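Local coordinates for spike protein P1 (Pseudoalteromonas phage pm2, PDB 2VVE) that binds the host-cell receptor from the fivefold vertices of the virion, its C-terminal part carrying the receptor-binding activity, at residues S9-R20 against T242-R253. Residues are numbered along the deposited sequence; the frame is centred on the assembly and turned at random.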
# COMPACT_ATOMS: atom_id res chain seq x y z
N SER A 9 0.32 -31.97 10.59
CA SER A 9 0.55 -32.10 9.16
C SER A 9 2.03 -32.40 8.93
O SER A 9 2.90 -31.68 9.40
CB SER A 9 0.20 -30.81 8.43
OG SER A 9 -1.20 -30.60 8.35
N ARG A 10 2.31 -33.46 8.18
CA ARG A 10 3.68 -33.79 7.81
C ARG A 10 4.06 -33.17 6.46
O ARG A 10 5.16 -32.61 6.32
CB ARG A 10 3.86 -35.31 7.73
CG ARG A 10 5.31 -35.74 7.53
CD ARG A 10 5.44 -37.14 6.94
NE ARG A 10 6.84 -37.46 6.70
CZ ARG A 10 7.29 -38.53 6.05
NH1 ARG A 10 6.44 -39.42 5.55
NH2 ARG A 10 8.59 -38.72 5.90
N ASP A 11 3.13 -33.23 5.52
CA ASP A 11 3.41 -32.93 4.11
C ASP A 11 2.91 -31.56 3.68
O ASP A 11 1.83 -31.13 4.07
CB ASP A 11 2.77 -33.99 3.21
CG ASP A 11 3.66 -35.19 2.98
OD1 ASP A 11 4.48 -35.53 3.87
OD2 ASP A 11 3.55 -35.81 1.90
N VAL A 12 3.74 -30.87 2.88
CA VAL A 12 3.31 -29.67 2.17
C VAL A 12 3.24 -29.98 0.68
O VAL A 12 4.07 -30.73 0.15
CB VAL A 12 4.24 -28.43 2.38
CG1 VAL A 12 3.89 -27.72 3.67
CG2 VAL A 12 5.71 -28.82 2.35
N ASN A 13 2.23 -29.44 0.02
CA ASN A 13 2.10 -29.60 -1.43
C ASN A 13 1.64 -28.26 -1.98
O ASN A 13 0.64 -27.71 -1.51
CB ASN A 13 1.09 -30.71 -1.76
CG ASN A 13 1.13 -31.13 -3.24
OD1 ASN A 13 2.20 -31.24 -3.84
ND2 ASN A 13 -0.04 -31.37 -3.82
N SER A 14 2.38 -27.74 -2.97
CA SER A 14 2.09 -26.43 -3.56
C SER A 14 1.71 -26.59 -5.03
O SER A 14 2.37 -27.33 -5.78
CB SER A 14 3.31 -25.49 -3.45
OG SER A 14 3.60 -25.18 -2.09
N PHE A 15 0.65 -25.91 -5.44
CA PHE A 15 0.16 -26.08 -6.80
C PHE A 15 -0.76 -24.93 -7.18
O PHE A 15 -1.04 -24.06 -6.37
CB PHE A 15 -0.54 -27.43 -6.96
CG PHE A 15 -1.74 -27.60 -6.07
CD1 PHE A 15 -3.03 -27.30 -6.53
CD2 PHE A 15 -1.60 -28.07 -4.75
CE1 PHE A 15 -4.15 -27.46 -5.69
CE2 PHE A 15 -2.71 -28.21 -3.91
CZ PHE A 15 -3.98 -27.91 -4.38
N GLN A 16 -1.21 -24.94 -8.43
CA GLN A 16 -2.07 -23.88 -8.95
C GLN A 16 -3.41 -24.47 -9.34
O GLN A 16 -3.47 -25.56 -9.93
CB GLN A 16 -1.43 -23.18 -10.15
CG GLN A 16 -0.20 -22.28 -9.82
CD GLN A 16 1.03 -23.08 -9.36
OE1 GLN A 16 1.42 -24.06 -9.99
NE2 GLN A 16 1.63 -22.65 -8.24
N ILE A 17 -4.49 -23.75 -9.03
CA ILE A 17 -5.83 -24.16 -9.49
C ILE A 17 -6.35 -23.22 -10.58
O ILE A 17 -6.35 -21.99 -10.39
CB ILE A 17 -6.85 -24.23 -8.33
CG1 ILE A 17 -6.55 -25.41 -7.40
CG2 ILE A 17 -8.30 -24.33 -8.88
CD1 ILE A 17 -7.25 -25.30 -6.03
N PRO A 18 -6.80 -23.79 -11.71
CA PRO A 18 -7.37 -22.94 -12.75
C PRO A 18 -8.75 -22.47 -12.32
O PRO A 18 -9.63 -23.28 -12.03
CB PRO A 18 -7.47 -23.88 -13.96
CG PRO A 18 -7.64 -25.24 -13.35
CD PRO A 18 -6.83 -25.22 -12.08
N LEU A 19 -8.92 -21.15 -12.23
CA LEU A 19 -10.21 -20.59 -11.84
C LEU A 19 -11.12 -20.40 -13.06
O LEU A 19 -10.78 -19.65 -13.97
CB LEU A 19 -10.00 -19.25 -11.13
CG LEU A 19 -9.19 -19.26 -9.82
CD1 LEU A 19 -8.84 -17.84 -9.42
CD2 LEU A 19 -9.99 -19.96 -8.71
N ARG A 20 -12.26 -21.09 -13.07
CA ARG A 20 -13.13 -21.05 -14.23
C ARG A 20 -14.48 -20.43 -13.83
O ARG A 20 -14.58 -19.83 -12.77
CB ARG A 20 -13.23 -22.43 -14.88
CG ARG A 20 -11.85 -22.97 -15.26
CD ARG A 20 -11.92 -24.17 -16.20
NE ARG A 20 -10.57 -24.61 -16.59
CZ ARG A 20 -9.83 -24.05 -17.55
NH1 ARG A 20 -10.29 -23.02 -18.26
NH2 ARG A 20 -8.62 -24.53 -17.81
N THR A 242 -9.41 -19.00 -21.25
CA THR A 242 -10.74 -18.84 -20.67
C THR A 242 -10.67 -18.89 -19.15
O THR A 242 -11.57 -18.40 -18.49
CB THR A 242 -11.74 -19.87 -21.21
OG1 THR A 242 -11.34 -21.20 -20.84
CG2 THR A 242 -11.83 -19.78 -22.73
N VAL A 243 -9.62 -19.51 -18.62
CA VAL A 243 -9.31 -19.49 -17.18
C VAL A 243 -9.17 -18.03 -16.74
O VAL A 243 -8.57 -17.21 -17.45
CB VAL A 243 -8.02 -20.34 -16.88
CG1 VAL A 243 -6.78 -19.74 -17.55
CG2 VAL A 243 -7.78 -20.51 -15.40
N LYS A 244 -9.77 -17.68 -15.61
CA LYS A 244 -9.80 -16.30 -15.12
C LYS A 244 -8.51 -15.94 -14.38
O LYS A 244 -8.21 -14.78 -14.10
CB LYS A 244 -11.02 -16.07 -14.23
CG LYS A 244 -12.36 -16.60 -14.80
CD LYS A 244 -12.69 -16.03 -16.17
CE LYS A 244 -13.73 -16.88 -16.89
NZ LYS A 244 -13.77 -16.56 -18.34
N GLY A 245 -7.74 -16.97 -14.06
CA GLY A 245 -6.48 -16.81 -13.37
C GLY A 245 -6.19 -18.11 -12.67
O GLY A 245 -7.03 -19.02 -12.65
N TYR A 246 -5.00 -18.19 -12.10
CA TYR A 246 -4.61 -19.36 -11.35
C TYR A 246 -4.45 -18.99 -9.89
O TYR A 246 -3.66 -18.10 -9.56
CB TYR A 246 -3.33 -19.97 -11.93
CG TYR A 246 -3.51 -20.46 -13.35
CD1 TYR A 246 -3.41 -19.58 -14.43
CD2 TYR A 246 -3.84 -21.79 -13.61
CE1 TYR A 246 -3.61 -20.02 -15.74
CE2 TYR A 246 -4.03 -22.24 -14.93
CZ TYR A 246 -3.91 -21.35 -15.98
OH TYR A 246 -4.11 -21.81 -17.26
N ALA A 247 -5.21 -19.66 -9.03
CA ALA A 247 -5.10 -19.50 -7.58
C ALA A 247 -3.89 -20.27 -7.09
O ALA A 247 -3.66 -21.40 -7.51
CB ALA A 247 -6.36 -19.99 -6.88
N GLN A 248 -3.10 -19.64 -6.24
CA GLN A 248 -1.89 -20.25 -5.68
C GLN A 248 -2.28 -20.98 -4.41
O GLN A 248 -2.94 -20.38 -3.56
CB GLN A 248 -0.85 -19.16 -5.36
CG GLN A 248 -0.41 -18.30 -6.56
CD GLN A 248 0.29 -19.13 -7.62
OE1 GLN A 248 1.03 -20.07 -7.31
NE2 GLN A 248 0.07 -18.77 -8.89
N ILE A 249 -1.89 -22.25 -4.28
CA ILE A 249 -2.27 -23.06 -3.13
C ILE A 249 -1.07 -23.72 -2.49
O ILE A 249 -0.29 -24.38 -3.16
CB ILE A 249 -3.28 -24.21 -3.48
CG1 ILE A 249 -4.37 -23.76 -4.47
CG2 ILE A 249 -3.86 -24.87 -2.19
CD1 ILE A 249 -5.35 -22.72 -3.93
N LEU A 250 -0.93 -23.51 -1.20
CA LEU A 250 -0.05 -24.33 -0.37
C LEU A 250 -0.96 -25.11 0.56
O LEU A 250 -1.71 -24.53 1.35
CB LEU A 250 0.93 -23.43 0.41
CG LEU A 250 1.85 -24.24 1.34
CD1 LEU A 250 3.26 -23.70 1.25
CD2 LEU A 250 1.35 -24.24 2.78
N MET A 251 -0.91 -26.44 0.44
CA MET A 251 -1.75 -27.33 1.23
C MET A 251 -0.90 -28.14 2.20
O MET A 251 0.16 -28.65 1.83
CB MET A 251 -2.47 -28.29 0.28
CG MET A 251 -3.43 -29.19 1.01
SD MET A 251 -4.34 -30.22 -0.15
CE MET A 251 -5.28 -29.00 -1.05
N GLU A 252 -1.41 -28.29 3.42
CA GLU A 252 -0.78 -29.14 4.44
C GLU A 252 -1.72 -30.28 4.84
O GLU A 252 -2.91 -30.07 5.06
CB GLU A 252 -0.40 -28.32 5.67
CG GLU A 252 0.33 -27.01 5.30
CD GLU A 252 0.65 -26.14 6.50
OE1 GLU A 252 0.15 -26.43 7.60
OE2 GLU A 252 1.42 -25.19 6.34
N ARG A 253 -1.16 -31.48 4.90
CA ARG A 253 -1.92 -32.70 5.17
C ARG A 253 -1.20 -33.62 6.15
O ARG A 253 0.04 -33.57 6.25
CB ARG A 253 -2.17 -33.47 3.86
CG ARG A 253 -3.12 -32.78 2.88
CD ARG A 253 -3.27 -33.58 1.60
NE ARG A 253 -2.00 -33.64 0.87
CZ ARG A 253 -1.78 -34.39 -0.20
NH1 ARG A 253 -2.74 -35.18 -0.68
NH2 ARG A 253 -0.59 -34.36 -0.78
O HOH W 1 -1.30 -27.98 9.10
O HOH W 2 -12.57 -21.82 -18.54
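Phe15 and Ile249 face each other as a hydrogen-bonded pair midway along the antiparallel strands 11-19 and 245-253, first and last in sequence but neighbours in a four-stranded sheet of a jelly-roll domain. More than 220 residues lie between them, including the rest of this jelly roll and the other, larger beta-sheet domain. With CG between the backbone N and the carbonyl carbon (chi1 61°), the Phe15 ring turns back toward Ile249. Ile249 CB covers one ring face in a CH-pi contact, 4.0 Å from the centroid, while Met251 CE meets the edge in plane, 3.7 Å from Phe15 CZ. Ile17 extends this apolar row, its CD1 reaching Ile249 CG1 at 3.6 Å.

On the face bearing Ser14 and Leu250 the side-chain amides of Gln16 and Gln248 meet. Both chains bend at chi2, and Gln16 NE2 donates to Gln248 OE1 at 2.8 Å; the acceptor lies close to the Gln16 amide plane, whereas the donor is tilted from that of Gln248. Gln16 NE2 also bonds Gly61 O of the second subunit, and Ser14 OG bonds Ile46 O of that subunit, so this face is part of the subunit interface.

At one end, Arg10 and Asp11 both oppose Arg253 in a classic beta bulge. Here one water bridges Ser9 OG and Glu252 OE1; Ser9 OG also hydrogen-bonds Asn34 ND2, while Glu252 OE2 takes a salt bridge from Arg35 and a bond from Asn73 N of the second subunit. At the other, Val243 CB lies over one face of the Arg20 guanidinium, and a second water accepts from Arg20 NH1 at 2.6 Å and bonds Thr242 OG1; NH1 also bonds Pro239 O.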